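Local atomic coordinates of XRE family transcriptional regulator (Enterobacter cloacae subsp. cloacae, PDB entry 6B8W), a protein that probably acts as a DNA-binding transcription factor, of which this chain is the metal-binding cupin domain, separate from the helix-turn-helix part. Residues Glu41-Ile54 with His75-Ser89. Numbering follows the deposited sequence.
Sequences EHVVVISGELEMKI and HAYRNSSSRPVHFHS
Glu41 reaches across to His75, Tyr77 and Ser89 inside the cupin barrel. Its CG lies anti to the backbone N (chi1 177°) and the chain stays extended, carrying the carboxylate to the tyrosine. Tyr77 OH donates to Glu41 OE2 at 2.6 Å on the syn lone pair, the oxygen lying in the plane of the phenol ring at its edge. Ser89 OG donates to the same OE2 from above the carboxylate plane, whereas His75 NE2 makes a weak, bent bond to OE1; His75 ND1 is hydrogen-bonded to Lys73 O, which helps fix the ring. Glu41, His75 and Tyr77 bind manganese in this protein; no metal is bound to this chain here, and the three side chains lie within hydrogen-bonding distance of one another, His75 only weakly bonded to the other two.

Beside Tyr77, Met52 folds back at chi2 and chi3 to bring SD within 3.2 Å of Tyr77 CD2, an oblique Met-aromatic contact. Leu50 CD2 sits over one face of Phe87, and Val43 CG1 approaches that ring obliquely. On the face of the sheet that carries His86 and His88, Ile46 lays CD1 over the centre of the His88 ring (3.7 Å from the centroid) and CB over the rim of His86. At this point His86 O accepts from both Ile46 N and Ser47 N, a classic beta bulge. Glu51 OE1 is gripped from opposite faces of its plane by Ser80 OG and by Arg78 NE, the latter a 2.7 Å salt bridge.

Asn79 opens the connecting loop with an Asx turn to Ser81 N. The strand pairs belong to the two antiparallel sheets of the cupin jelly roll: 41-47 lies between 85-89 and strand 66-70, 50-54 between 75-78 and strand 57-61. Ile46 also packs on Ile46 of the second subunit.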
loop_
_atom_site.group_PDB
_atom_site.type_symbol
_atom_site.label_atom_id
_atom_site.label_comp_id
_atom_site.label_asym_id
_atom_site.label_seq_id
_atom_site.Cartn_x
_atom_site.Cartn_y
_atom_site.Cartn_z
ATOM N N GLU A 41 11.822 4.582 0.939
ATOM C CA GLU A 41 11.086 3.344 0.949
ATOM C C GLU A 41 10.079 3.303 2.122
ATOM O O GLU A 41 10.359 3.801 3.225
ATOM C CB GLU A 41 12.021 2.125 0.990
ATOM C CG GLU A 41 11.266 0.798 1.069
ATOM C CD GLU A 41 12.089 -0.467 0.835
ATOM O OE1 GLU A 41 13.307 -0.390 0.532
ATOM O OE2 GLU A 41 11.485 -1.571 0.964
ATOM N N HIS A 42 8.891 2.761 1.844
ATOM C CA HIS A 42 7.882 2.512 2.876
ATOM C C HIS A 42 7.631 1.005 2.841
ATOM O O HIS A 42 7.496 0.421 1.777
ATOM C CB HIS A 42 6.522 3.186 2.595
ATOM C CG HIS A 42 6.503 4.676 2.718
ATOM N ND1 HIS A 42 6.982 5.511 1.733
ATOM C CD2 HIS A 42 5.992 5.485 3.682
ATOM C CE1 HIS A 42 6.794 6.769 2.094
ATOM N NE2 HIS A 42 6.195 6.782 3.273
ATOM N N VAL A 43 7.580 0.389 4.003
ATOM C CA VAL A 43 7.196 -1.006 4.130
ATOM C C VAL A 43 5.936 -0.998 4.988
ATOM O O VAL A 43 5.890 -0.306 6.024
ATOM C CB VAL A 43 8.282 -1.845 4.812
ATOM C CG1 VAL A 43 7.747 -3.200 5.260
ATOM C CG2 VAL A 43 9.455 -2.040 3.862
ATOM N N VAL A 44 4.915 -1.717 4.525
ATOM C CA VAL A 44 3.660 -1.893 5.252
ATOM C C VAL A 44 3.362 -3.383 5.249
ATOM O O VAL A 44 3.372 -4.018 4.190
ATOM C CB VAL A 44 2.481 -1.154 4.584
ATOM C CG1 VAL A 44 1.175 -1.443 5.324
ATOM C CG2 VAL A 44 2.747 0.341 4.531
ATOM N N VAL A 45 3.131 -3.955 6.423
ATOM C CA VAL A 45 2.803 -5.384 6.516
ATOM C C VAL A 45 1.322 -5.577 6.211
ATOM O O VAL A 45 0.483 -4.848 6.716
ATOM C CB VAL A 45 3.162 -5.949 7.905
ATOM C CG1 VAL A 45 2.730 -7.403 8.060
ATOM C CG2 VAL A 45 4.670 -5.842 8.128
ATOM N N ILE A 46 1.021 -6.564 5.377
ATOM C CA ILE A 46 -0.350 -6.871 4.983
ATOM C C ILE A 46 -0.855 -8.032 5.822
ATOM O O ILE A 46 -1.903 -7.922 6.448
ATOM C CB ILE A 46 -0.440 -7.200 3.478
ATOM C CG1 ILE A 46 0.182 -6.070 2.643
ATOM C CG2 ILE A 46 -1.873 -7.469 3.072
ATOM C CD1 ILE A 46 -0.305 -4.677 2.955
ATOM N N SER A 47 -0.105 -9.136 5.829
ATOM C CA SER A 47 -0.467 -10.313 6.646
ATOM C C SER A 47 0.807 -10.982 7.175
ATOM O O SER A 47 1.842 -10.947 6.535
ATOM C CB SER A 47 -1.312 -11.301 5.850
ATOM O OG SER A 47 -0.608 -11.834 4.755
ATOM N N GLY A 48 0.723 -11.553 8.363
ATOM C CA GLY A 48 1.878 -12.189 8.981
ATOM C C GLY A 48 2.633 -11.210 9.855
ATOM O O GLY A 48 2.068 -10.225 10.304
ATOM N N GLU A 49 3.912 -11.503 10.081
ATOM C CA GLU A 49 4.800 -10.705 10.919
ATOM C C GLU A 49 6.119 -10.559 10.196
ATOM O O GLU A 49 6.679 -11.540 9.742
ATOM C CB GLU A 49 5.101 -11.421 12.224
ATOM C CG GLU A 49 3.889 -11.749 13.040
ATOM C CD GLU A 49 4.240 -12.415 14.344
ATOM O OE1 GLU A 49 5.445 -12.600 14.643
ATOM O OE2 GLU A 49 3.283 -12.722 15.073
ATOM N N LEU A 50 6.596 -9.333 10.082
ATOM C CA LEU A 50 7.845 -9.053 9.408
ATOM C C LEU A 50 8.891 -8.457 10.348
ATOM O O LEU A 50 8.583 -7.597 11.178
ATOM C CB LEU A 50 7.586 -8.037 8.289
ATOM C CG LEU A 50 8.799 -7.581 7.465
ATOM C CD1 LEU A 50 9.325 -8.739 6.643
ATOM C CD2 LEU A 50 8.421 -6.421 6.554
ATOM N N GLU A 51 10.134 -8.878 10.185
ATOM C CA GLU A 51 11.231 -8.251 10.883
ATOM C C GLU A 51 11.976 -7.373 9.861
ATOM O O GLU A 51 12.275 -7.829 8.759
ATOM C CB GLU A 51 12.159 -9.301 11.481
ATOM C CG GLU A 51 11.554 -10.051 12.646
ATOM C CD GLU A 51 12.430 -11.205 13.128
ATOM O OE1 GLU A 51 13.094 -11.874 12.291
ATOM O OE2 GLU A 51 12.404 -11.492 14.353
ATOM N N MET A 52 12.221 -6.114 10.218
ATOM C CA MET A 52 12.960 -5.169 9.380
ATOM C C MET A 52 14.209 -4.723 10.119
ATOM O O MET A 52 14.132 -4.334 11.291
ATOM C CB MET A 52 12.161 -3.892 9.084
ATOM C CG MET A 52 11.056 -4.017 8.060
ATOM S SD MET A 52 11.598 -4.528 6.429
ATOM C CE MET A 52 12.694 -3.182 5.982
ATOM N N LYS A 53 15.332 -4.738 9.418
ATOM C CA LYS A 53 16.583 -4.265 9.959
ATOM C C LYS A 53 16.817 -2.922 9.267
ATOM O O LYS A 53 17.006 -2.874 8.060
ATOM C CB LYS A 53 17.734 -5.216 9.672
ATOM C CG LYS A 53 18.988 -4.848 10.431
ATOM C CD LYS A 53 20.138 -5.789 10.127
ATOM C CE LYS A 53 21.319 -5.487 11.037
ATOM N NZ LYS A 53 22.418 -6.449 10.768
ATOM N N ILE A 54 16.806 -1.852 10.046
ATOM C CA ILE A 54 16.946 -0.483 9.550
ATOM C C ILE A 54 17.897 0.220 10.512
ATOM O O ILE A 54 17.762 0.080 11.736
ATOM C CB ILE A 54 15.565 0.218 9.561
ATOM C CG1 ILE A 54 14.635 -0.427 8.530
ATOM C CG2 ILE A 54 15.695 1.710 9.283
ATOM C CD1 ILE A 54 13.179 -0.127 8.740
ATOM N N HIS A 75 19.558 -2.337 4.426
ATOM C CA HIS A 75 18.450 -2.787 5.266
ATOM C C HIS A 75 18.137 -4.205 4.883
ATOM O O HIS A 75 18.628 -4.682 3.855
ATOM C CB HIS A 75 17.223 -1.870 5.162
ATOM C CG HIS A 75 16.695 -1.665 3.779
ATOM N ND1 HIS A 75 17.268 -0.781 2.886
ATOM C CD2 HIS A 75 15.587 -2.151 3.166
ATOM C CE1 HIS A 75 16.555 -0.770 1.768
ATOM N NE2 HIS A 75 15.536 -1.595 1.913
ATOM N N ALA A 76 17.333 -4.867 5.709
ATOM C CA ALA A 76 17.041 -6.259 5.501
ATOM C C ALA A 76 15.637 -6.596 5.921
ATOM O O ALA A 76 15.029 -5.896 6.719
ATOM C CB ALA A 76 18.044 -7.112 6.256
ATOM N N TYR A 77 15.135 -7.685 5.361
ATOM C CA TYR A 77 13.797 -8.139 5.607
ATOM C C TYR A 77 13.927 -9.581 6.058
ATOM O O TYR A 77 14.605 -10.352 5.409
ATOM C CB TYR A 77 12.976 -8.098 4.303
ATOM C CG TYR A 77 13.078 -6.812 3.491
ATOM C CD1 TYR A 77 14.138 -6.599 2.629
ATOM C CD2 TYR A 77 12.076 -5.855 3.523
ATOM C CE1 TYR A 77 14.233 -5.444 1.862
ATOM C CE2 TYR A 77 12.152 -4.697 2.745
ATOM C CZ TYR A 77 13.235 -4.496 1.922
ATOM O OH TYR A 77 13.344 -3.357 1.132
ATOM N N ARG A 78 13.241 -9.949 7.129
ATOM C CA ARG A 78 13.351 -11.299 7.642
ATOM C C ARG A 78 12.022 -11.798 8.175
ATOM O O ARG A 78 11.262 -11.039 8.771
ATOM C CB ARG A 78 14.432 -11.345 8.732
ATOM C CG ARG A 78 14.791 -12.738 9.236
ATOM C CD ARG A 78 15.981 -12.710 10.193
ATOM N NE ARG A 78 15.685 -11.975 11.419
ATOM C CZ ARG A 78 16.558 -11.713 12.395
ATOM N NH1 ARG A 78 17.826 -12.115 12.320
ATOM N NH2 ARG A 78 16.151 -11.064 13.483
ATOM N N ASN A 79 11.759 -13.087 7.939
ATOM C CA ASN A 79 10.567 -13.747 8.451
ATOM C C ASN A 79 10.997 -14.778 9.472
ATOM O O ASN A 79 11.561 -15.805 9.105
ATOM C CB ASN A 79 9.803 -14.441 7.332
ATOM C CG ASN A 79 8.469 -15.007 7.802
ATOM O OD1 ASN A 79 8.172 -14.990 8.993
ATOM N ND2 ASN A 79 7.662 -15.512 6.869
ATOM N N SER A 80 10.770 -14.482 10.750
ATOM C CA SER A 80 11.073 -15.414 11.846
ATOM C C SER A 80 9.827 -16.101 12.409
ATOM O O SER A 80 9.917 -16.783 13.432
ATOM C CB SER A 80 11.847 -14.727 12.955
ATOM O OG SER A 80 13.133 -14.413 12.510
ATOM N N SER A 81 8.677 -15.939 11.742
ATOM C CA SER A 81 7.448 -16.612 12.146
ATOM C C SER A 81 7.380 -17.960 11.409
ATOM O O SER A 81 8.244 -18.275 10.581
ATOM C CB SER A 81 6.206 -15.775 11.768
ATOM O OG SER A 81 5.985 -15.821 10.360
ATOM N N SER A 82 6.331 -18.724 11.663
ATOM C CA SER A 82 6.141 -20.034 11.026
ATOM C C SER A 82 5.192 -20.051 9.795
ATOM O O SER A 82 4.784 -21.118 9.349
ATOM C CB SER A 82 5.658 -21.025 12.071
ATOM O OG SER A 82 4.439 -20.551 12.612
ATOM N N ARG A 83 4.852 -18.875 9.273
ATOM C CA ARG A 83 4.013 -18.769 8.085
ATOM C C ARG A 83 4.522 -17.644 7.195
ATOM O O ARG A 83 5.257 -16.780 7.656
ATOM C CB ARG A 83 2.562 -18.514 8.480
ATOM C CG ARG A 83 2.306 -17.162 9.122
ATOM C CD ARG A 83 0.841 -17.028 9.482
ATOM N NE ARG A 83 0.522 -15.712 10.012
ATOM C CZ ARG A 83 0.832 -15.279 11.234
ATOM N NH1 ARG A 83 1.519 -16.043 12.087
ATOM N NH2 ARG A 83 0.462 -14.058 11.602
ATOM N N PRO A 84 4.135 -17.649 5.909
ATOM C CA PRO A 84 4.572 -16.542 5.033
ATOM C C PRO A 84 4.159 -15.165 5.539
ATOM O O PRO A 84 3.140 -15.034 6.227
ATOM C CB PRO A 84 3.868 -16.826 3.706
ATOM C CG PRO A 84 3.553 -18.294 3.731
ATOM C CD PRO A 84 3.343 -18.662 5.171
ATOM N N VAL A 85 4.977 -14.166 5.247
ATOM C CA VAL A 85 4.616 -12.781 5.575
ATOM C C VAL A 85 4.467 -12.045 4.255
ATOM O O VAL A 85 5.323 -12.159 3.378
ATOM C CB VAL A 85 5.611 -12.066 6.499
ATOM C CG1 VAL A 85 7.020 -12.036 5.913
ATOM C CG2 VAL A 85 5.136 -10.650 6.814
ATOM N N HIS A 86 3.341 -11.340 4.111
ATOM C CA HIS A 86 3.028 -10.570 2.927
ATOM C C HIS A 86 3.156 -9.094 3.280
ATOM O O HIS A 86 2.532 -8.631 4.224
ATOM C CB HIS A 86 1.596 -10.891 2.478
ATOM C CG HIS A 86 1.144 -10.127 1.270
ATOM N ND1 HIS A 86 -0.190 -9.915 0.993
ATOM C CD2 HIS A 86 1.836 -9.482 0.301
ATOM C CE1 HIS A 86 -0.302 -9.214 -0.122
ATOM N NE2 HIS A 86 0.917 -8.916 -0.550
ATOM N N PHE A 87 3.996 -8.363 2.554
ATOM C CA PHE A 87 4.132 -6.939 2.814
ATOM C C PHE A 87 4.237 -6.185 1.512
ATOM O O PHE A 87 4.405 -6.780 0.457
ATOM C CB PHE A 87 5.307 -6.633 3.749
ATOM C CG PHE A 87 6.660 -7.011 3.204
ATOM C CD1 PHE A 87 7.139 -8.305 3.338
ATOM C CD2 PHE A 87 7.465 -6.060 2.597
ATOM C CE1 PHE A 87 8.389 -8.647 2.858
ATOM C CE2 PHE A 87 8.722 -6.389 2.111
ATOM C CZ PHE A 87 9.197 -7.686 2.244
ATOM N N HIS A 88 4.030 -4.877 1.578
ATOM C CA HIS A 88 4.232 -4.033 0.413
ATOM C C HIS A 88 5.453 -3.189 0.640
ATOM O O HIS A 88 5.727 -2.760 1.771
ATOM C CB HIS A 88 3.088 -3.059 0.116
ATOM C CG HIS A 88 1.797 -3.698 -0.258
ATOM N ND1 HIS A 88 0.625 -2.973 -0.349
ATOM C CD2 HIS A 88 1.469 -4.982 -0.519
ATOM C CE1 HIS A 88 -0.362 -3.783 -0.679
ATOM N NE2 HIS A 88 0.117 -5.010 -0.772
ATOM N N SER A 89 6.173 -2.941 -0.445
ATOM C CA SER A 89 7.338 -2.089 -0.437
ATOM C C SER A 89 7.070 -0.999 -1.455
ATOM O O SER A 89 6.904 -1.280 -2.635
ATOM C CB SER A 89 8.590 -2.886 -0.794
ATOM O OG SER A 89 9.682 -2.020 -1.058
HETATM O O HOH W 1 -2.253 -11.066 2.371
HETATM O O HOH W 2 0.636 -14.065 5.767
HETATM O O HOH W 3 8.906 -12.334 11.376
HETATM O O HOH W 4 4.198 -14.350 9.039
HETATM O O HOH W 5 0.913 -13.014 14.004
HETATM O O HOH W 6 14.096 -9.569 15.154
#